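Antifungal protein GAFP-1 (PDB 1XD5) probably binds mannose as a monomeric bulb-type lectin of the orchid Gastrodia elata and is known as an antifungal protein. Local coordinates at residues N77-N80 / G81-L85; I64-G67 / S68-I71. All blocks are in the same frame, centred on the assembly; numbering follows the deposited sequence.

Interaction 1. Residues N77-N80 / G81-L85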
# COMPACT_ATOMS: atom_id res chain seq x y z
N ASN A 77 -9.33 9.32 -0.88
CA ASN A 77 -10.44 9.29 -1.85
C ASN A 77 -10.64 10.66 -2.49
O ASN A 77 -10.60 11.69 -1.82
CB ASN A 77 -11.75 8.81 -1.20
CG ASN A 77 -12.13 9.60 0.05
OD1 ASN A 77 -13.14 10.31 0.06
ND2 ASN A 77 -11.32 9.49 1.10
N ARG A 78 -10.82 10.66 -3.81
CA ARG A 78 -11.09 11.87 -4.57
C ARG A 78 -11.92 11.46 -5.79
O ARG A 78 -12.68 10.50 -5.72
CB ARG A 78 -9.78 12.57 -4.98
CG ARG A 78 -8.67 11.64 -5.47
CD ARG A 78 -7.46 12.37 -6.05
NE ARG A 78 -6.74 13.15 -5.05
CZ ARG A 78 -6.08 14.28 -5.30
NH1 ARG A 78 -6.04 14.78 -6.53
NH2 ARG A 78 -5.45 14.92 -4.31
N GLN A 79 -11.78 12.17 -6.89
CA GLN A 79 -12.49 11.80 -8.12
C GLN A 79 -11.91 10.51 -8.70
O GLN A 79 -10.72 10.22 -8.53
CB GLN A 79 -12.44 12.94 -9.14
CG GLN A 79 -11.04 13.28 -9.67
CD GLN A 79 -10.22 14.19 -8.73
OE1 GLN A 79 -9.04 14.42 -9.00
NE2 GLN A 79 -10.83 14.70 -7.66
N ASN A 80 -12.75 9.75 -9.39
CA ASN A 80 -12.29 8.54 -10.06
C ASN A 80 -11.24 8.88 -11.10
O ASN A 80 -11.28 9.93 -11.74
CB ASN A 80 -13.45 7.81 -10.73
CG ASN A 80 -14.43 7.21 -9.74
OD1 ASN A 80 -15.52 6.78 -10.12
ND2 ASN A 80 -14.06 7.19 -8.46
N GLY A 81 -10.28 7.97 -11.27
CA GLY A 81 -9.26 8.14 -12.28
C GLY A 81 -8.35 6.93 -12.29
O GLY A 81 -8.67 5.91 -11.70
N ASN A 82 -7.21 7.07 -12.96
CA ASN A 82 -6.18 6.06 -12.97
C ASN A 82 -5.13 6.46 -11.95
O ASN A 82 -4.51 7.52 -12.06
CB ASN A 82 -5.54 5.95 -14.36
CG ASN A 82 -6.42 5.19 -15.33
OD1 ASN A 82 -6.66 3.98 -15.17
ND2 ASN A 82 -6.90 5.88 -16.35
N TYR A 83 -4.96 5.62 -10.94
CA TYR A 83 -3.94 5.85 -9.92
C TYR A 83 -3.10 4.59 -9.82
O TYR A 83 -3.53 3.51 -10.23
CB TYR A 83 -4.59 6.16 -8.57
CG TYR A 83 -5.50 7.37 -8.60
CD1 TYR A 83 -6.89 7.22 -8.76
CD2 TYR A 83 -4.99 8.66 -8.48
CE1 TYR A 83 -7.73 8.32 -8.80
CE2 TYR A 83 -5.82 9.77 -8.51
CZ TYR A 83 -7.19 9.59 -8.68
OH TYR A 83 -8.01 10.69 -8.71
N TYR A 84 -1.90 4.72 -9.27
CA TYR A 84 -1.12 3.53 -8.96
C TYR A 84 -0.34 3.75 -7.69
O TYR A 84 0.06 4.87 -7.39
CB TYR A 84 -0.19 3.09 -10.11
CG TYR A 84 0.82 4.12 -10.52
CD1 TYR A 84 0.48 5.13 -11.40
CD2 TYR A 84 2.14 4.06 -10.06
CE1 TYR A 84 1.41 6.09 -11.80
CE2 TYR A 84 3.08 5.02 -10.45
CZ TYR A 84 2.70 6.03 -11.32
OH TYR A 84 3.58 7.00 -11.72
N LEU A 85 -0.16 2.66 -6.95
CA LEU A 85 0.69 2.61 -5.77
C LEU A 85 2.05 2.04 -6.20
O LEU A 85 2.10 1.04 -6.90
CB LEU A 85 0.06 1.69 -4.73
CG LEU A 85 0.82 1.49 -3.43
CD1 LEU A 85 0.74 2.76 -2.59
CD2 LEU A 85 0.25 0.30 -2.68
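The hydroxyl of Y83 donates a hydrogen bond to the backbone carbonyl of Q79, OH to O 2.8 Å, so a side chain clasps the chain four residues upstream of itself. The C=O...donor angle is 154° and the donor is tilted somewhat from the carbonyl plane, while Q79 O itself lies at the edge of the phenol ring, near the ring plane. With CG beside its own backbone N (chi1 -58°), Y83 extends its ring back across the curved, extended backbone of Q79 to G81. R78 comes to the same hydroxyl with its aliphatic part: CD is 3.2 Å and CG 3.4 Å from Y83 OH. The guanidinium plane stands 75° from the ring, and the aliphatic carbons rather than the guanidinium make the contact. From Q79 the amide end only approaches, OE1 lying 3.9 Å from Y83 OH, too far for a second bond. Backbone hydrogen bonds also join R78 to D59 and G81 to N58. Y83 is buried against I95 and I103, and its backbone N bonds to S6 OG, where this loop of the bulb-type lectin fold, coming from strand 69-73 of one four-stranded antiparallel sheet, enters strand 84-87 of the next.

Interaction 2. Residues I64-G67 / S68-I71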
# COMPACT_ATOMS: atom_id res chain seq x y z
N ILE A 64 -7.51 -1.36 3.20
CA ILE A 64 -7.37 -2.74 3.64
C ILE A 64 -8.76 -3.28 3.92
O ILE A 64 -9.53 -2.68 4.67
CB ILE A 64 -6.49 -2.82 4.91
CG1 ILE A 64 -5.08 -2.29 4.65
CG2 ILE A 64 -6.47 -4.26 5.46
CD1 ILE A 64 -4.19 -2.26 5.90
N TYR A 65 -9.08 -4.43 3.31
CA TYR A 65 -10.35 -5.12 3.56
C TYR A 65 -10.10 -6.51 4.09
O TYR A 65 -9.12 -7.15 3.72
CB TYR A 65 -11.17 -5.26 2.27
CG TYR A 65 -11.79 -3.98 1.77
CD1 TYR A 65 -13.02 -3.53 2.23
CD2 TYR A 65 -11.13 -3.22 0.80
CE1 TYR A 65 -13.58 -2.34 1.74
CE2 TYR A 65 -11.67 -2.05 0.31
CZ TYR A 65 -12.89 -1.61 0.79
OH TYR A 65 -13.40 -0.43 0.28
N SER A 66 -11.01 -6.99 4.94
CA SER A 66 -11.06 -8.41 5.28
C SER A 66 -12.44 -8.85 4.82
O SER A 66 -13.45 -8.47 5.42
CB SER A 66 -10.88 -8.64 6.78
OG SER A 66 -11.00 -10.02 7.09
N GLY A 67 -12.49 -9.60 3.72
CA GLY A 67 -13.77 -9.85 3.06
C GLY A 67 -14.40 -8.53 2.69
O GLY A 67 -13.76 -7.71 2.01
N SER A 68 -15.62 -8.28 3.15
CA SER A 68 -16.32 -7.03 2.85
C SER A 68 -16.09 -5.91 3.88
O SER A 68 -16.50 -4.77 3.67
CB SER A 68 -17.83 -7.29 2.67
OG SER A 68 -18.40 -7.72 3.90
N ARG A 69 -15.44 -6.24 4.99
CA ARG A 69 -15.22 -5.27 6.07
C ARG A 69 -13.99 -4.40 5.81
O ARG A 69 -12.91 -4.93 5.56
CB ARG A 69 -15.05 -5.99 7.40
CG ARG A 69 -16.25 -6.83 7.84
CD ARG A 69 -16.02 -8.33 7.77
NE ARG A 69 -14.90 -8.76 8.61
CZ ARG A 69 -14.38 -9.98 8.60
NH1 ARG A 69 -14.86 -10.92 7.80
NH2 ARG A 69 -13.36 -10.26 9.41
N ALA A 70 -14.17 -3.08 5.88
CA ALA A 70 -13.06 -2.12 5.80
C ALA A 70 -12.30 -2.10 7.11
O ALA A 70 -12.91 -2.10 8.19
CB ALA A 70 -13.59 -0.72 5.48
N ILE A 71 -10.97 -2.08 7.03
CA ILE A 71 -10.12 -2.13 8.22
C ILE A 71 -9.33 -0.84 8.41
O ILE A 71 -9.13 -0.38 9.54
CB ILE A 71 -9.12 -3.32 8.13
CG1 ILE A 71 -9.84 -4.67 7.91
CG2 ILE A 71 -8.19 -3.34 9.35
CD1 ILE A 71 -10.87 -5.07 8.98
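R69 folds its side chain back over S66 at the end of a two-residue beta hairpin, whose type II' turn runs from S66 to R69. G67 takes the first central position with a positive phi of 58°, as this turn type requires. Along R69, CB lies 3.6 Å from S66 O; beyond CG, bends at chi2 and chi3 keep the chain close, CD and NE each passing 3.5 Å from that oxygen. The guanidinium then sets one face over S66 O, which is offset toward the rim of the group. At the tip NH2 comes 3.3 Å from S66 OG, but the angle is poor for a hydrogen bond, and OG instead bonds to S50 O. S66 O accepts a hydrogen bond from R69 N at 3.0 Å, the donor standing 45° out of the carbonyl plane, and S66 N donates to R69 O in return, making these two the hydrogen-bonded pair. On the other face of the hairpin, Y65 CE1 meets A70 CB at 4.1 Å in a non-hydrogen-bonded pair; the phenol OH bonds to Q57 OE1, and K55 makes a cation-pi contact with the ring. Next along, I71 N donates to I64 O at 2.8 Å, while I71 CB rests 3.9 Å from I64 CG2.

Overall arrangement
Interaction 2 precedes interaction 1 in the chain: strand 69-73, the second arm of the hairpin, runs out into the loop holding 77-80, which leads to strand 84-87 in a different four-stranded sheet. Their centres lie 19 Å apart and their nearest atoms about 9 Å, so they do not touch. Both nevertheless reach residues 57-61, in the turn between strands 52-56 and 62-66: interaction 2 meets its beginning, interaction 1 the rest. Q57, D59, N61 and Y65 fit the QxDxNxVxY sequence pattern of mannose sites in this lectin family, which suggests, without proving it here, that both contacts border a sugar pocket.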